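Dehydroquinate synthase (Thermus thermophilus, PDB 1UJN) probably catalyses the conversion of 3-deoxy-D-arabino-heptulosonate 7-phosphate to 3-dehydroquinate, the second step of chorismate biosynthesis, using NAD(+) and a divalent cobalt or zinc ion. Local coordinates at residues E62-Y70 / G133-N141; V52-G60 / K72-L82. One frame throughout, in Å; residues are numbered along the deposited sequence.

In the fold
Interactions 1 and 2 share helix 67-80: interaction 1 holds its N-terminal end and the turn before it against hairpin strand 131-136, and interaction 2 packs its later turns on edge strand 55-58. Their centres are 18 Å apart, and they meet where Val69 CG1 lies 4.0 Å from Leu58 CD1. Interaction 1 is nearer the predicted NAD(+) and metal sites: it contains Lys140, a predicted NAD(+) ligand, and the side chain of Glu62 is about 7 Å from that of His247, a predicted zinc ligand. Both reach the second subunit, since Glu138 of the hairpin turn hydrogen-bonds Ser75 of the neighbouring subunit's helix, and Ser75 in turn hydrogen-bonds that subunit's Glu138.

Interaction 1: E62-Y70 / G133-N141; sequences EAAKSLEVY and GINLPEGKN
Ile134 and Leu67 form the apolar centre, where a strand of the two-stranded antiparallel hairpin 131-136/144-146 meets the start of helix 67-80 in the N-terminal domain. Their branches cross at about a right angle, with Leu67 CD2 3.7 Å from Ile134 CD1. The Ile134 chi1 of 57° sets CG1 between backbone N and carbonyl carbon and sends CD1 toward the helix, where it also approaches Tyr70 CB. Leu67 CD1 reaches the other way along the strand, 3.7 Å from Leu136 CD2. Beyond this patch Tyr70 stacks on Phe102 and its hydroxyl bonds Thr106, while Gly71 of the second subunit packs on Leu67.

Outward, the backbones join directly: Asn135 N donates to Lys65 O at 2.8 Å, approaching 48° above the carbonyl plane. A water links Asn135 O to Leu67 N at the helix start, whose N-cap is Ser66.

At the polar edge the Asn135 amide ties three parts together. Asn135 ND2 donates to Glu62 OE1 at 3.0 Å, amide and carboxylate nearly coplanar. Asn135 OD1 receives Asn141 N at 2.8 Å, in the carbonyl plane and on a lone pair, bracing the corner at Lys140 and Asn141. Lys140 NZ forms a salt bridge with Glu62 OE1 at 3.3 Å, weak as a hydrogen bond. A water lies between Lys65 NZ, Glu62 OE1 and Asn135 OD1. With an alanine in place of Asn135, Glu62 OE1 would probably be held less firmly, by that lysine and water, and Asn141 N would lose its acceptor. Lys65, its chain bent at chi3, runs past Gly133 O to a salt bridge with Asp98. Lys65 NZ also donates to that water and to Asn141 OD1, 2.7 Å away and on a lone pair in the carbonyl plane.

Interaction 2: V52-G60 / K72-L82; sequences VRHLLGLPG and KVLSWLAEKGL
Leu56 sets its CB and CD2 over one face of the Trp76 indole, the central pairing of a beta-alpha-beta crossover in the Rossmann-like N-terminal domain: edge strand 55-58 leads into helix 67-80, which passes over strand 31-36 to strand 87-92. Strand and helix segments run nearly antiparallel, at 167° with axes 10.5 Å apart. Trp76 extends CG anti to its backbone N (chi1 177°), standing the ring up against the strand. Leu56 CB sits 3.5 Å from the centroid of the Trp76 six-membered ring, almost on the normal, a CH-pi contact, and CD2 follows along the same face. The opposite face is lined by Lys80 CD of the helix itself, so the indole is clamped between two aliphatic groups. Its far edge points at the strand backbone, with Trp76 CH2 3.6 Å from His54 O.

Lys80 serves a second ring as well: its CG rests over one face of the His54 imidazole, 3.9 Å from the centroid. Further along the strand, Leu58 CD1 meets Val73 CG2 at 4.0 Å, while its CD2 packs beside the end of Lys72. Leu99 of helix 94-106 also touches Leu58. Two waters bridge the polar rims. One donates to Leu55 O and accepts a weak bond from Trp76 NE1; the other donates to Gly57 O and accepts from Lys72 NZ at 2.8 Å.

Interaction 1: E62-Y70 / G133-N141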
loop_
_atom_site.group_PDB
_atom_site.type_symbol
_atom_site.label_atom_id
_atom_site.label_comp_id
_atom_site.label_asym_id
_atom_site.label_seq_id
_atom_site.Cartn_x
_atom_site.Cartn_y
_atom_site.Cartn_z
ATOM N N GLU A 62 -11.409 -7.930 -16.172
ATOM C CA GLU A 62 -10.291 -8.423 -15.375
ATOM C C GLU A 62 -8.901 -8.077 -15.917
ATOM O O GLU A 62 -7.931 -8.024 -15.157
ATOM C CB GLU A 62 -10.420 -9.935 -15.213
ATOM C CG GLU A 62 -11.637 -10.357 -14.409
ATOM C CD GLU A 62 -11.576 -9.864 -12.979
ATOM O OE1 GLU A 62 -10.516 -10.035 -12.347
ATOM O OE2 GLU A 62 -12.582 -9.316 -12.482
ATOM N N ALA A 63 -8.804 -7.852 -17.223
ATOM C CA ALA A 63 -7.521 -7.514 -17.841
ATOM C C ALA A 63 -6.965 -6.204 -17.291
ATOM O O ALA A 63 -5.755 -5.979 -17.317
ATOM C CB ALA A 63 -7.677 -7.423 -19.364
ATOM N N ALA A 64 -7.845 -5.342 -16.792
ATOM C CA ALA A 64 -7.427 -4.056 -16.234
ATOM C C ALA A 64 -6.735 -4.233 -14.885
ATOM O O ALA A 64 -5.974 -3.364 -14.446
ATOM C CB ALA A 64 -8.633 -3.134 -16.074
ATOM N N LYS A 65 -7.009 -5.351 -14.223
ATOM C CA LYS A 65 -6.415 -5.628 -12.921
ATOM C C LYS A 65 -5.153 -6.468 -13.074
ATOM O O LYS A 65 -5.096 -7.619 -12.640
ATOM C CB LYS A 65 -7.440 -6.329 -12.022
ATOM C CG LYS A 65 -8.590 -5.418 -11.614
ATOM C CD LYS A 65 -9.709 -6.155 -10.884
ATOM C CE LYS A 65 -9.223 -6.862 -9.625
ATOM N NZ LYS A 65 -10.377 -7.453 -8.878
ATOM N N SER A 66 -4.137 -5.866 -13.683
ATOM C CA SER A 66 -2.870 -6.542 -13.928
ATOM C C SER A 66 -1.689 -5.639 -13.602
ATOM O O SER A 66 -1.829 -4.420 -13.527
ATOM C CB SER A 66 -2.774 -6.950 -15.395
ATOM O OG SER A 66 -2.618 -5.804 -16.213
ATOM N N LEU A 67 -0.519 -6.248 -13.434
ATOM C CA LEU A 67 0.696 -5.503 -13.127
ATOM C C LEU A 67 1.054 -4.571 -14.275
ATOM O O LEU A 67 1.567 -3.474 -14.063
ATOM C CB LEU A 67 1.859 -6.466 -12.866
ATOM C CG LEU A 67 1.866 -7.206 -11.526
ATOM C CD1 LEU A 67 2.838 -8.381 -11.576
ATOM C CD2 LEU A 67 2.245 -6.234 -10.419
ATOM N N GLU A 68 0.777 -5.007 -15.498
ATOM C CA GLU A 68 1.091 -4.193 -16.661
ATOM C C GLU A 68 0.278 -2.902 -16.703
ATOM O O GLU A 68 0.828 -1.825 -16.931
ATOM C CB GLU A 68 0.854 -4.985 -17.950
ATOM C CG GLU A 68 1.263 -4.218 -19.194
ATOM C CD GLU A 68 2.699 -3.723 -19.122
ATOM O OE1 GLU A 68 3.623 -4.564 -19.179
ATOM O OE2 GLU A 68 2.902 -2.493 -18.996
ATOM N N VAL A 69 -1.026 -3.005 -16.481
ATOM C CA VAL A 69 -1.876 -1.818 -16.517
ATOM C C VAL A 69 -1.564 -0.915 -15.323
ATOM O O VAL A 69 -1.591 0.313 -15.431
ATOM C CB VAL A 69 -3.365 -2.209 -16.513
ATOM C CG1 VAL A 69 -4.240 -0.969 -16.527
ATOM C CG2 VAL A 69 -3.666 -3.067 -17.730
ATOM N N TYR A 70 -1.255 -1.541 -14.192
ATOM C CA TYR A 70 -0.909 -0.832 -12.964
ATOM C C TYR A 70 0.319 0.044 -13.226
ATOM O O TYR A 70 0.334 1.240 -12.914
ATOM C CB TYR A 70 -0.626 -1.869 -11.866
ATOM C CG TYR A 70 -0.028 -1.343 -10.572
ATOM C CD1 TYR A 70 -0.749 -0.493 -9.730
ATOM C CD2 TYR A 70 1.248 -1.732 -10.173
ATOM C CE1 TYR A 70 -0.204 -0.047 -8.516
ATOM C CE2 TYR A 70 1.804 -1.293 -8.956
ATOM C CZ TYR A 70 1.072 -0.455 -8.139
ATOM O OH TYR A 70 1.620 -0.029 -6.946
ATOM N N GLY A 133 -6.936 -3.462 -5.492
ATOM C CA GLY A 133 -5.914 -4.423 -5.859
ATOM C C GLY A 133 -5.979 -4.928 -7.287
ATOM O O GLY A 133 -6.815 -4.499 -8.080
ATOM N N ILE A 134 -5.080 -5.851 -7.605
ATOM C CA ILE A 134 -4.993 -6.422 -8.939
ATOM C C ILE A 134 -4.759 -7.932 -8.841
ATOM O O ILE A 134 -4.615 -8.479 -7.742
ATOM C CB ILE A 134 -3.833 -5.774 -9.731
ATOM C CG1 ILE A 134 -2.518 -5.942 -8.961
ATOM C CG2 ILE A 134 -4.115 -4.282 -9.953
ATOM C CD1 ILE A 134 -1.284 -5.499 -9.732
ATOM N N ASN A 135 -4.719 -8.597 -9.993
ATOM C CA ASN A 135 -4.508 -10.040 -10.041
ATOM C C ASN A 135 -3.076 -10.377 -10.441
ATOM O O ASN A 135 -2.325 -9.517 -10.903
ATOM C CB ASN A 135 -5.439 -10.698 -11.072
ATOM C CG ASN A 135 -6.892 -10.316 -10.886
ATOM O OD1 ASN A 135 -7.418 -10.356 -9.776
ATOM N ND2 ASN A 135 -7.555 -9.959 -11.984
ATOM N N LEU A 136 -2.721 -11.646 -10.257
ATOM C CA LEU A 136 -1.414 -12.176 -10.634
ATOM C C LEU A 136 -1.719 -13.466 -11.390
ATOM O O LEU A 136 -2.818 -14.008 -11.282
ATOM C CB LEU A 136 -0.573 -12.531 -9.402
ATOM C CG LEU A 136 -0.076 -11.425 -8.475
ATOM C CD1 LEU A 136 0.614 -12.050 -7.261
ATOM C CD2 LEU A 136 0.876 -10.522 -9.229
ATOM N N PRO A 137 -0.755 -13.969 -12.171
ATOM C CA PRO A 137 -0.994 -15.212 -12.912
ATOM C C PRO A 137 -1.349 -16.335 -11.938
ATOM O O PRO A 137 -2.113 -17.244 -12.267
ATOM C CB PRO A 137 0.341 -15.453 -13.604
ATOM C CG PRO A 137 0.807 -14.063 -13.897
ATOM C CD PRO A 137 0.504 -13.334 -12.600
ATOM N N GLU A 138 -0.792 -16.254 -10.731
ATOM C CA GLU A 138 -1.028 -17.252 -9.697
ATOM C C GLU A 138 -2.413 -17.168 -9.059
ATOM O O GLU A 138 -2.815 -18.073 -8.328
ATOM C CB GLU A 138 0.028 -17.139 -8.593
ATOM C CG GLU A 138 1.462 -17.473 -9.008
ATOM C CD GLU A 138 2.060 -16.464 -9.972
ATOM O OE1 GLU A 138 1.638 -15.291 -9.953
ATOM O OE2 GLU A 138 2.974 -16.840 -10.739
ATOM N N GLY A 139 -3.141 -16.086 -9.312
ATOM C CA GLY A 139 -4.462 -15.982 -8.722
ATOM C C GLY A 139 -5.075 -14.599 -8.691
ATOM O O GLY A 139 -4.382 -13.592 -8.816
ATOM N N LYS A 140 -6.389 -14.561 -8.511
ATOM C CA LYS A 140 -7.131 -13.310 -8.461
ATOM C C LYS A 140 -6.909 -12.580 -7.143
ATOM O O LYS A 140 -6.757 -13.205 -6.096
ATOM C CB LYS A 140 -8.632 -13.574 -8.606
ATOM C CG LYS A 140 -9.054 -14.225 -9.912
ATOM C CD LYS A 140 -8.908 -13.273 -11.077
ATOM C CE LYS A 140 -9.518 -13.872 -12.337
ATOM N NZ LYS A 140 -9.402 -12.966 -13.511
ATOM N N ASN A 141 -6.894 -11.253 -7.217
ATOM C CA ASN A 141 -6.759 -10.393 -6.043
ATOM C C ASN A 141 -5.707 -10.808 -5.015
ATOM O O ASN A 141 -6.022 -10.973 -3.834
ATOM C CB ASN A 141 -8.117 -10.297 -5.351
ATOM C CG ASN A 141 -9.220 -9.858 -6.294
ATOM O OD1 ASN A 141 -9.137 -8.794 -6.902
ATOM N ND2 ASN A 141 -10.261 -10.681 -6.424
HETATM O O HOH W 1 -10.222 -10.179 -9.778
HETATM O O HOH W 2 -6.246 -10.045 -14.699
HETATM O O HOH W 3 -0.929 -9.064 -13.069
#

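Interaction 2: V52-G60 / K72-L82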
loop_
_atom_site.group_PDB
_atom_site.type_symbol
_atom_site.label_atom_id
_atom_site.label_comp_id
_atom_site.label_asym_id
_atom_site.label_seq_id
_atom_site.Cartn_x
_atom_site.Cartn_y
_atom_site.Cartn_z
ATOM N N VAL A 52 -11.132 18.753 -14.515
ATOM C CA VAL A 52 -10.024 17.819 -14.664
ATOM C C VAL A 52 -9.552 17.812 -16.114
ATOM O O VAL A 52 -10.353 17.653 -17.033
ATOM C CB VAL A 52 -10.441 16.397 -14.242
ATOM C CG1 VAL A 52 -9.258 15.450 -14.365
ATOM C CG2 VAL A 52 -10.954 16.425 -12.804
ATOM N N ARG A 53 -8.249 17.976 -16.309
ATOM C CA ARG A 53 -7.682 18.058 -17.666
ATOM C C ARG A 53 -6.931 16.781 -18.104
ATOM O O ARG A 53 -6.690 16.543 -19.280
ATOM C CB ARG A 53 -6.738 19.261 -17.716
ATOM C CG ARG A 53 -7.425 20.560 -17.297
ATOM C CD ARG A 53 -8.604 20.910 -18.214
ATOM N NE ARG A 53 -8.246 20.694 -19.618
ATOM C CZ ARG A 53 -9.185 20.965 -20.543
ATOM N NH1 ARG A 53 -10.373 21.412 -20.173
ATOM N NH2 ARG A 53 -8.908 20.788 -21.839
ATOM N N HIS A 54 -6.538 15.937 -17.156
ATOM C CA HIS A 54 -5.809 14.714 -17.480
ATOM C C HIS A 54 -6.721 13.499 -17.370
ATOM O O HIS A 54 -7.171 13.156 -16.276
ATOM C CB HIS A 54 -4.622 14.550 -16.531
ATOM C CG HIS A 54 -3.737 15.753 -16.459
ATOM N ND1 HIS A 54 -3.111 16.283 -17.567
ATOM C CD2 HIS A 54 -3.383 16.538 -15.414
ATOM C CE1 HIS A 54 -2.411 17.345 -17.208
ATOM N NE2 HIS A 54 -2.559 17.521 -15.907
ATOM N N LEU A 55 -6.987 12.853 -18.503
ATOM C CA LEU A 55 -7.855 11.678 -18.530
ATOM C C LEU A 55 -7.213 10.506 -19.251
ATOM O O LEU A 55 -6.549 10.689 -20.268
ATOM C CB LEU A 55 -9.180 11.998 -19.227
ATOM C CG LEU A 55 -10.172 12.972 -18.589
ATOM C CD1 LEU A 55 -9.683 14.401 -18.753
ATOM C CD2 LEU A 55 -11.527 12.797 -19.262
ATOM N N LEU A 56 -7.426 9.303 -18.724
ATOM C CA LEU A 56 -6.884 8.088 -19.321
ATOM C C LEU A 56 -7.975 7.029 -19.338
ATOM O O LEU A 56 -8.540 6.687 -18.288
ATOM C CB LEU A 56 -5.682 7.569 -18.520
ATOM C CG LEU A 56 -5.093 6.246 -19.033
ATOM C CD1 LEU A 56 -4.502 6.455 -20.430
ATOM C CD2 LEU A 56 -4.023 5.737 -18.080
ATOM N N GLY A 57 -8.275 6.526 -20.535
ATOM C CA GLY A 57 -9.299 5.509 -20.690
ATOM C C GLY A 57 -8.692 4.122 -20.712
ATOM O O GLY A 57 -7.597 3.919 -21.233
ATOM N N LEU A 58 -9.403 3.163 -20.136
ATOM C CA LEU A 58 -8.919 1.797 -20.078
ATOM C C LEU A 58 -10.051 0.824 -20.339
ATOM O O LEU A 58 -11.217 1.132 -20.097
ATOM C CB LEU A 58 -8.345 1.494 -18.692
ATOM C CG LEU A 58 -7.203 2.325 -18.117
ATOM C CD1 LEU A 58 -6.973 1.906 -16.674
ATOM C CD2 LEU A 58 -5.947 2.133 -18.938
ATOM N N PRO A 59 -9.725 -0.359 -20.871
ATOM C CA PRO A 59 -10.795 -1.324 -21.114
ATOM C C PRO A 59 -11.153 -1.890 -19.743
ATOM O O PRO A 59 -10.266 -2.128 -18.923
ATOM C CB PRO A 59 -10.128 -2.374 -22.003
ATOM C CG PRO A 59 -9.075 -1.584 -22.730
ATOM C CD PRO A 59 -8.508 -0.726 -21.617
ATOM N N GLY A 60 -12.441 -2.078 -19.485
ATOM C CA GLY A 60 -12.850 -2.634 -18.210
ATOM C C GLY A 60 -12.596 -4.127 -18.234
ATOM O O GLY A 60 -11.990 -4.637 -19.173
ATOM N N LYS A 72 1.451 1.017 -16.097
ATOM C CA LYS A 72 1.127 2.004 -17.124
ATOM C C LYS A 72 0.453 3.230 -16.519
ATOM O O LYS A 72 0.819 4.361 -16.829
ATOM C CB LYS A 72 0.205 1.394 -18.185
ATOM C CG LYS A 72 0.040 2.271 -19.421
ATOM C CD LYS A 72 -0.732 1.548 -20.520
ATOM C CE LYS A 72 -2.225 1.564 -20.252
ATOM N NZ LYS A 72 -2.836 2.844 -20.715
ATOM N N VAL A 73 -0.528 3.004 -15.651
ATOM C CA VAL A 73 -1.233 4.115 -15.023
ATOM C C VAL A 73 -0.288 4.927 -14.141
ATOM O O VAL A 73 -0.307 6.155 -14.169
ATOM C CB VAL A 73 -2.438 3.619 -14.185
ATOM C CG1 VAL A 73 -3.169 4.812 -13.565
ATOM C CG2 VAL A 73 -3.393 2.821 -15.075
ATOM N N LEU A 74 0.546 4.249 -13.359
ATOM C CA LEU A 74 1.490 4.958 -12.499
ATOM C C LEU A 74 2.444 5.848 -13.309
ATOM O O LEU A 74 2.685 7.000 -12.953
ATOM C CB LEU A 74 2.281 3.955 -11.654
ATOM C CG LEU A 74 1.473 3.240 -10.563
ATOM C CD1 LEU A 74 2.250 2.026 -10.071
ATOM C CD2 LEU A 74 1.184 4.200 -9.404
ATOM N N SER A 75 2.988 5.317 -14.398
ATOM C CA SER A 75 3.900 6.102 -15.224
ATOM C C SER A 75 3.170 7.265 -15.883
ATOM O O SER A 75 3.751 8.329 -16.112
ATOM C CB SER A 75 4.552 5.216 -16.284
ATOM O OG SER A 75 5.542 4.391 -15.692
ATOM N N TRP A 76 1.889 7.063 -16.173
ATOM C CA TRP A 76 1.078 8.102 -16.795
ATOM C C TRP A 76 0.962 9.275 -15.819
ATOM O O TRP A 76 1.127 10.432 -16.204
ATOM C CB TRP A 76 -0.306 7.542 -17.149
ATOM C CG TRP A 76 -1.242 8.548 -17.738
ATOM C CD1 TRP A 76 -1.128 9.171 -18.948
ATOM C CD2 TRP A 76 -2.423 9.074 -17.127
ATOM N NE1 TRP A 76 -2.164 10.057 -19.127
ATOM C CE2 TRP A 76 -2.974 10.018 -18.024
ATOM C CE3 TRP A 76 -3.070 8.840 -15.907
ATOM C CZ2 TRP A 76 -4.143 10.728 -17.737
ATOM C CZ3 TRP A 76 -4.240 9.549 -15.623
ATOM C CH2 TRP A 76 -4.759 10.481 -16.537
ATOM N N LEU A 77 0.699 8.969 -14.548
ATOM C CA LEU A 77 0.585 10.006 -13.525
ATOM C C LEU A 77 1.932 10.708 -13.328
ATOM O O LEU A 77 2.001 11.937 -13.266
ATOM C CB LEU A 77 0.125 9.393 -12.197
ATOM C CG LEU A 77 -1.273 8.766 -12.180
ATOM C CD1 LEU A 77 -1.547 8.116 -10.830
ATOM C CD2 LEU A 77 -2.299 9.840 -12.454
ATOM N N ALA A 78 2.997 9.917 -13.236
ATOM C CA ALA A 78 4.344 10.442 -13.049
ATOM C C ALA A 78 4.714 11.385 -14.190
ATOM O O ALA A 78 5.231 12.474 -13.966
ATOM C CB ALA A 78 5.345 9.293 -12.982
ATOM N N GLU A 79 4.446 10.948 -15.412
ATOM C CA GLU A 79 4.741 11.742 -16.600
ATOM C C GLU A 79 4.147 13.146 -16.532
ATOM O O GLU A 79 4.776 14.113 -16.961
ATOM C CB GLU A 79 4.216 11.018 -17.842
ATOM C CG GLU A 79 4.202 11.866 -19.096
ATOM C CD GLU A 79 3.677 11.110 -20.294
ATOM O OE1 GLU A 79 3.436 9.888 -20.163
ATOM O OE2 GLU A 79 3.509 11.733 -21.368
ATOM N N LYS A 80 2.932 13.257 -16.000
ATOM C CA LYS A 80 2.265 14.549 -15.896
ATOM C C LYS A 80 2.780 15.356 -14.700
ATOM O O LYS A 80 2.474 16.529 -14.532
ATOM C CB LYS A 80 0.763 14.300 -15.747
ATOM C CG LYS A 80 0.030 14.362 -17.089
ATOM C CD LYS A 80 -0.586 13.016 -17.476
ATOM C CE LYS A 80 -0.014 12.464 -18.785
ATOM N NZ LYS A 80 -0.805 12.952 -19.914
ATOM N N GLY A 81 3.579 14.713 -13.856
ATOM C CA GLY A 81 4.128 15.389 -12.699
ATOM C C GLY A 81 3.126 15.641 -11.587
ATOM O O GLY A 81 3.287 16.579 -10.813
ATOM N N LEU A 82 2.094 14.809 -11.496
ATOM C CA LEU A 82 1.092 14.990 -10.446
ATOM C C LEU A 82 1.714 14.829 -9.064
ATOM O O LEU A 82 2.369 13.828 -8.782
ATOM C CB LEU A 82 -0.063 14.001 -10.618
ATOM C CG LEU A 82 -1.070 14.371 -11.711
ATOM C CD1 LEU A 82 -2.119 13.284 -11.833
ATOM C CD2 LEU A 82 -1.726 15.702 -11.371
HETATM O O HOH W 4 -4.000 10.674 -21.594
HETATM O O HOH W 5 -4.801 3.755 -22.500
#